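Local coordinates for protein luciferase-like enzymeAMP-CoA-ligase (Zophobas atratus, PDB 4W8O) that probably activates carboxylic acids with ATP as an AMP-CoA ligase, being a luciferase-like member of the ANL superfamily from a nonluminescent mealworm, at residues T53-K65 against F156-F169. Numbering follows the deposited sequence.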
loop_
_atom_site.group_PDB
_atom_site.type_symbol
_atom_site.label_atom_id
_atom_site.label_comp_id
_atom_site.label_asym_id
_atom_site.label_seq_id
_atom_site.Cartn_x
_atom_site.Cartn_y
_atom_site.Cartn_z
ATOM N N THR A 53 -6.637 4.738 21.119
ATOM C CA THR A 53 -6.963 4.068 22.375
ATOM C C THR A 53 -6.890 2.547 22.229
ATOM O O THR A 53 -6.268 1.869 23.051
ATOM C CB THR A 53 -8.363 4.480 22.870
ATOM O OG1 THR A 53 -8.378 5.890 23.095
ATOM C CG2 THR A 53 -8.734 3.766 24.163
ATOM N N ARG A 54 -7.517 2.018 21.184
ATOM C CA ARG A 54 -7.584 0.573 21.007
ATOM C C ARG A 54 -6.214 -0.006 20.655
ATOM O O ARG A 54 -5.821 -1.028 21.211
ATOM C CB ARG A 54 -8.630 0.195 19.961
ATOM C CG ARG A 54 -10.052 0.593 20.353
ATOM C CD ARG A 54 -11.097 -0.281 19.669
ATOM N NE ARG A 54 -11.068 -0.143 18.211
ATOM C CZ ARG A 54 -11.338 -1.114 17.333
ATOM N NH1 ARG A 54 -11.644 -2.343 17.734
ATOM N NH2 ARG A 54 -11.281 -0.858 16.028
ATOM N N SER A 55 -5.481 0.665 19.769
ATOM C CA SER A 55 -4.153 0.208 19.378
ATOM C C SER A 55 -3.160 0.276 20.546
ATOM O O SER A 55 -2.301 -0.590 20.669
ATOM C CB SER A 55 -3.626 1.012 18.179
ATOM O OG SER A 55 -3.531 2.393 18.480
ATOM N N THR A 56 -3.271 1.303 21.386
ATOM C CA THR A 56 -2.408 1.421 22.570
ATOM C C THR A 56 -2.636 0.221 23.498
ATOM O O THR A 56 -1.682 -0.389 23.983
ATOM C CB THR A 56 -2.640 2.752 23.308
ATOM O OG1 THR A 56 -2.281 3.846 22.448
ATOM C CG2 THR A 56 -1.816 2.828 24.594
ATOM N N ARG A 57 -3.901 -0.142 23.693
ATOM C CA ARG A 57 -4.254 -1.279 24.541
ATOM C C ARG A 57 -3.761 -2.598 23.969
ATOM O O ARG A 57 -3.227 -3.429 24.703
ATOM C CB ARG A 57 -5.763 -1.333 24.769
ATOM C CG ARG A 57 -6.264 -0.251 25.700
ATOM C CD ARG A 57 -7.774 -0.208 25.714
ATOM N NE ARG A 57 -8.282 0.896 26.512
ATOM C CZ ARG A 57 -9.571 1.186 26.643
ATOM N NH1 ARG A 57 -10.494 0.463 26.019
ATOM N NH2 ARG A 57 -9.941 2.211 27.398
ATOM N N VAL A 58 -3.922 -2.784 22.659
ATOM C CA VAL A 58 -3.381 -3.967 21.998
ATOM C C VAL A 58 -1.862 -4.036 22.159
ATOM O O VAL A 58 -1.326 -5.104 22.451
ATOM C CB VAL A 58 -3.776 -4.025 20.507
ATOM C CG1 VAL A 58 -3.061 -5.163 19.798
ATOM C CG2 VAL A 58 -5.282 -4.203 20.359
ATOM N N ALA A 59 -1.181 -2.902 21.979
ATOM C CA ALA A 59 0.281 -2.834 22.107
ATOM C C ALA A 59 0.766 -3.232 23.498
ATOM O O ALA A 59 1.718 -4.009 23.636
ATOM C CB ALA A 59 0.785 -1.436 21.770
ATOM N N LEU A 60 0.119 -2.686 24.524
ATOM C CA LEU A 60 0.485 -3.000 25.909
ATOM C C LEU A 60 0.315 -4.492 26.190
ATOM O O LEU A 60 1.118 -5.082 26.894
ATOM C CB LEU A 60 -0.331 -2.169 26.909
ATOM C CG LEU A 60 0.060 -0.693 26.984
ATOM C CD1 LEU A 60 -1.029 0.103 27.687
ATOM C CD2 LEU A 60 1.396 -0.512 27.696
ATOM N N ASN A 61 -0.715 -5.105 25.620
ATOM C CA ASN A 61 -0.902 -6.541 25.777
ATOM C C ASN A 61 0.117 -7.344 24.965
ATOM O O ASN A 61 0.637 -8.347 25.445
ATOM C CB ASN A 61 -2.339 -6.937 25.429
ATOM C CG ASN A 61 -3.322 -6.528 26.508
ATOM O OD1 ASN A 61 -3.042 -6.680 27.700
ATOM N ND2 ASN A 61 -4.476 -6.004 26.103
ATOM N N LEU A 62 0.414 -6.899 23.748
ATOM C CA LEU A 62 1.471 -7.536 22.945
ATOM C C LEU A 62 2.823 -7.519 23.679
ATOM O O LEU A 62 3.594 -8.475 23.605
ATOM C CB LEU A 62 1.604 -6.858 21.577
ATOM C CG LEU A 62 0.543 -7.197 20.524
ATOM C CD1 LEU A 62 0.709 -6.297 19.310
ATOM C CD2 LEU A 62 0.603 -8.658 20.110
ATOM N N GLN A 63 3.078 -6.429 24.390
ATOM C CA GLN A 63 4.297 -6.244 25.161
ATOM C C GLN A 63 4.390 -7.273 26.292
ATOM O O GLN A 63 5.447 -7.857 26.536
ATOM C CB GLN A 63 4.307 -4.814 25.717
ATOM C CG GLN A 63 5.639 -4.293 26.216
ATOM C CD GLN A 63 5.576 -2.793 26.484
ATOM O OE1 GLN A 63 4.769 -2.328 27.291
ATOM N NE2 GLN A 63 6.411 -2.033 25.797
ATOM N N LYS A 64 3.268 -7.510 26.960
ATOM C CA LYS A 64 3.206 -8.504 28.027
ATOM C C LYS A 64 3.422 -9.926 27.497
ATOM O O LYS A 64 3.924 -10.783 28.226
ATOM C CB LYS A 64 1.864 -8.406 28.772
ATOM C CG LYS A 64 1.693 -7.108 29.549
ATOM C CD LYS A 64 0.326 -7.011 30.211
ATOM C CE LYS A 64 0.243 -5.770 31.082
ATOM N NZ LYS A 64 -1.118 -5.549 31.637
ATOM N N LYS A 65 3.046 -10.165 26.238
ATOM C CA LYS A 65 3.303 -11.450 25.576
ATOM C C LYS A 65 4.755 -11.616 25.126
ATOM O O LYS A 65 5.110 -12.655 24.571
ATOM C CB LYS A 65 2.399 -11.631 24.355
ATOM C CG LYS A 65 0.918 -11.799 24.642
ATOM C CD LYS A 65 0.187 -11.941 23.312
ATOM C CE LYS A 65 -1.256 -12.352 23.491
ATOM N NZ LYS A 65 -1.425 -13.736 23.994
ATOM N N PHE A 156 -9.034 -11.197 19.359
ATOM C CA PHE A 156 -8.724 -9.779 19.250
ATOM C C PHE A 156 -9.367 -8.987 20.390
ATOM O O PHE A 156 -8.749 -8.084 20.954
ATOM C CB PHE A 156 -9.182 -9.229 17.892
ATOM C CG PHE A 156 -9.129 -7.732 17.800
ATOM C CD1 PHE A 156 -7.913 -7.073 17.678
ATOM C CD2 PHE A 156 -10.291 -6.979 17.858
ATOM C CE1 PHE A 156 -7.860 -5.688 17.606
ATOM C CE2 PHE A 156 -10.245 -5.598 17.786
ATOM C CZ PHE A 156 -9.027 -4.951 17.654
ATOM N N ALA A 157 -10.605 -9.331 20.721
ATOM C CA ALA A 157 -11.333 -8.691 21.820
ATOM C C ALA A 157 -10.565 -8.762 23.145
ATOM O O ALA A 157 -10.581 -7.805 23.923
ATOM C CB ALA A 157 -12.709 -9.319 21.974
ATOM N N GLU A 158 -9.897 -9.888 23.396
ATOM C CA GLU A 158 -9.035 -10.033 24.576
ATOM C C GLU A 158 -7.842 -9.082 24.544
ATOM O O GLU A 158 -7.457 -8.538 25.585
ATOM C CB GLU A 158 -8.523 -11.466 24.703
ATOM C CG GLU A 158 -9.547 -12.424 25.280
ATOM C CD GLU A 158 -9.250 -13.885 24.981
ATOM O OE1 GLU A 158 -8.144 -14.216 24.502
ATOM O OE2 GLU A 158 -10.146 -14.709 25.237
ATOM N N MET A 159 -7.254 -8.894 23.361
ATOM C CA MET A 159 -6.100 -7.999 23.201
ATOM C C MET A 159 -6.446 -6.515 23.413
ATOM O O MET A 159 -5.557 -5.714 23.703
ATOM C CB MET A 159 -5.447 -8.183 21.815
ATOM C CG MET A 159 -4.803 -9.539 21.566
ATOM S SD MET A 159 -3.495 -9.948 22.748
ATOM C CE MET A 159 -2.224 -8.796 22.232
ATOM N N THR A 160 -7.721 -6.148 23.266
ATOM C CA THR A 160 -8.162 -4.774 23.495
ATOM C C THR A 160 -8.508 -4.496 24.964
ATOM O O THR A 160 -8.908 -3.379 25.291
ATOM C CB THR A 160 -9.393 -4.408 22.630
ATOM O OG1 THR A 160 -10.503 -5.246 22.978
ATOM C CG2 THR A 160 -9.086 -4.565 21.140
ATOM N N LEU A 161 -8.373 -5.495 25.841
ATOM C CA LEU A 161 -8.693 -5.309 27.257
ATOM C C LEU A 161 -7.759 -4.262 27.855
ATOM O O LEU A 161 -6.538 -4.409 27.762
ATOM C CB LEU A 161 -8.556 -6.620 28.046
ATOM C CG LEU A 161 -9.547 -7.754 27.744
ATOM C CD1 LEU A 161 -9.112 -9.023 28.469
ATOM C CD2 LEU A 161 -10.983 -7.385 28.108
ATOM N N PRO A 162 -8.325 -3.202 28.462
ATOM C CA PRO A 162 -7.478 -2.163 29.034
ATOM C C PRO A 162 -6.685 -2.665 30.233
ATOM O O PRO A 162 -7.245 -3.302 31.116
ATOM C CB PRO A 162 -8.478 -1.087 29.469
ATOM C CG PRO A 162 -9.762 -1.806 29.651
ATOM C CD PRO A 162 -9.757 -2.914 28.647
ATOM N N CYS A 163 -5.385 -2.399 30.234
ATOM C CA CYS A 163 -4.531 -2.674 31.383
ATOM C C CYS A 163 -3.167 -2.048 31.160
ATOM O O CYS A 163 -2.709 -1.912 30.023
ATOM C CB CYS A 163 -4.379 -4.178 31.646
ATOM S SG CYS A 163 -3.168 -4.566 32.941
ATOM N N GLY A 164 -2.520 -1.676 32.259
ATOM C CA GLY A 164 -1.249 -0.981 32.200
ATOM C C GLY A 164 -1.474 0.511 32.134
ATOM O O GLY A 164 -2.612 0.987 32.118
ATOM N N ASP A 165 -0.374 1.247 32.102
ATOM C CA ASP A 165 -0.420 2.693 32.071
ATOM C C ASP A 165 -0.624 3.136 30.623
ATOM O O ASP A 165 0.333 3.401 29.893
ATOM C CB ASP A 165 0.874 3.259 32.665
ATOM C CG ASP A 165 0.763 4.723 33.023
ATOM O OD1 ASP A 165 -0.092 5.429 32.438
ATOM O OD2 ASP A 165 1.545 5.167 33.890
ATOM N N GLU A 166 -1.887 3.195 30.216
ATOM C CA GLU A 166 -2.245 3.604 28.861
ATOM C C GLU A 166 -1.819 5.037 28.613
ATOM O O GLU A 166 -1.359 5.382 27.525
ATOM C CB GLU A 166 -3.750 3.459 28.633
ATOM C CG GLU A 166 -4.220 2.014 28.607
ATOM C CD GLU A 166 -5.731 1.878 28.615
ATOM O OE1 GLU A 166 -6.416 2.562 27.826
ATOM O OE2 GLU A 166 -6.239 1.063 29.410
ATOM N N LYS A 167 -1.949 5.855 29.646
ATOM C CA LYS A 167 -1.646 7.272 29.555
ATOM C C LYS A 167 -0.170 7.514 29.270
ATOM O O LYS A 167 0.177 8.398 28.488
ATOM C CB LYS A 167 -2.045 7.965 30.859
ATOM C CG LYS A 167 -2.262 9.454 30.715
ATOM C CD LYS A 167 -2.755 10.051 32.022
ATOM C CE LYS A 167 -3.292 11.449 31.807
ATOM N NZ LYS A 167 -3.931 11.973 33.042
ATOM N N ALA A 168 0.691 6.716 29.896
ATOM C CA ALA A 168 2.134 6.890 29.774
ATOM C C ALA A 168 2.726 6.209 28.544
ATOM O O ALA A 168 3.850 6.523 28.152
ATOM C CB ALA A 168 2.826 6.379 31.029
ATOM N N PHE A 169 1.997 5.276 27.935
ATOM C CA PHE A 169 2.564 4.504 26.833
ATOM C C PHE A 169 3.058 5.400 25.708
ATOM O O PHE A 169 2.375 6.338 25.292
ATOM C CB PHE A 169 1.572 3.493 26.275
ATOM C CG PHE A 169 2.096 2.736 25.086
ATOM C CD1 PHE A 169 2.950 1.655 25.257
ATOM C CD2 PHE A 169 1.751 3.114 23.794
ATOM C CE1 PHE A 169 3.442 0.964 24.170
ATOM C CE2 PHE A 169 2.240 2.422 22.698
ATOM C CZ PHE A 169 3.086 1.348 22.886
HETATM O O HOH W 1 -5.212 3.230 25.437
HETATM O O HOH W 2 -2.236 -4.511 29.119
#
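Residues 53-64, the later part of helix 48-64, are lined on one side by 156-169, a short helical turn followed by an irregular loop, and the backbones come closest where the CA atoms of Val58 and Met159 lie 5.0 Å apart. There the Val58 CA hydrogen points at Met159 O, a carbonyl that Asn61 also engages: ND2 donates to Met159 O at 2.6 Å, from above the carbonyl plane, and to Leu161 O at 3.1 Å, on a lone pair. Both acceptors lie near the amide plane, which fixes the rotation of the Asn61 side chain. Met159, its chain bent at chi2 (-59°) and chi3 (-71°), brings CE to 3.5 Å from Leu62 CD2.

Farther along the loop, Arg57 NE gives Glu166 OE1 an almost straight bond of 2.8 Å (178°), the guanidinium and carboxylate planes nearly perpendicular. Pro162 CB lies over one guanidinium face, toward its rim, and Thr53 CG2 over the centre of the other, while a water joins Glu166 OE1 to Thr53 O. A leucine in place of Arg57 would probably leave the Glu166 carboxylate without its cationic mate. Beyond it, Leu60 CD2 lies 3.6 Å from Phe169 CD1, with Thr56 CG2 and Ala59 CB also against the ring.

Within this AMP-binding domain of the ANL superfamily, the segment following edge strand 154-155 illustrates how a few directional side-chain bonds, set between apolar contacts, can fix an irregular loop to a helix.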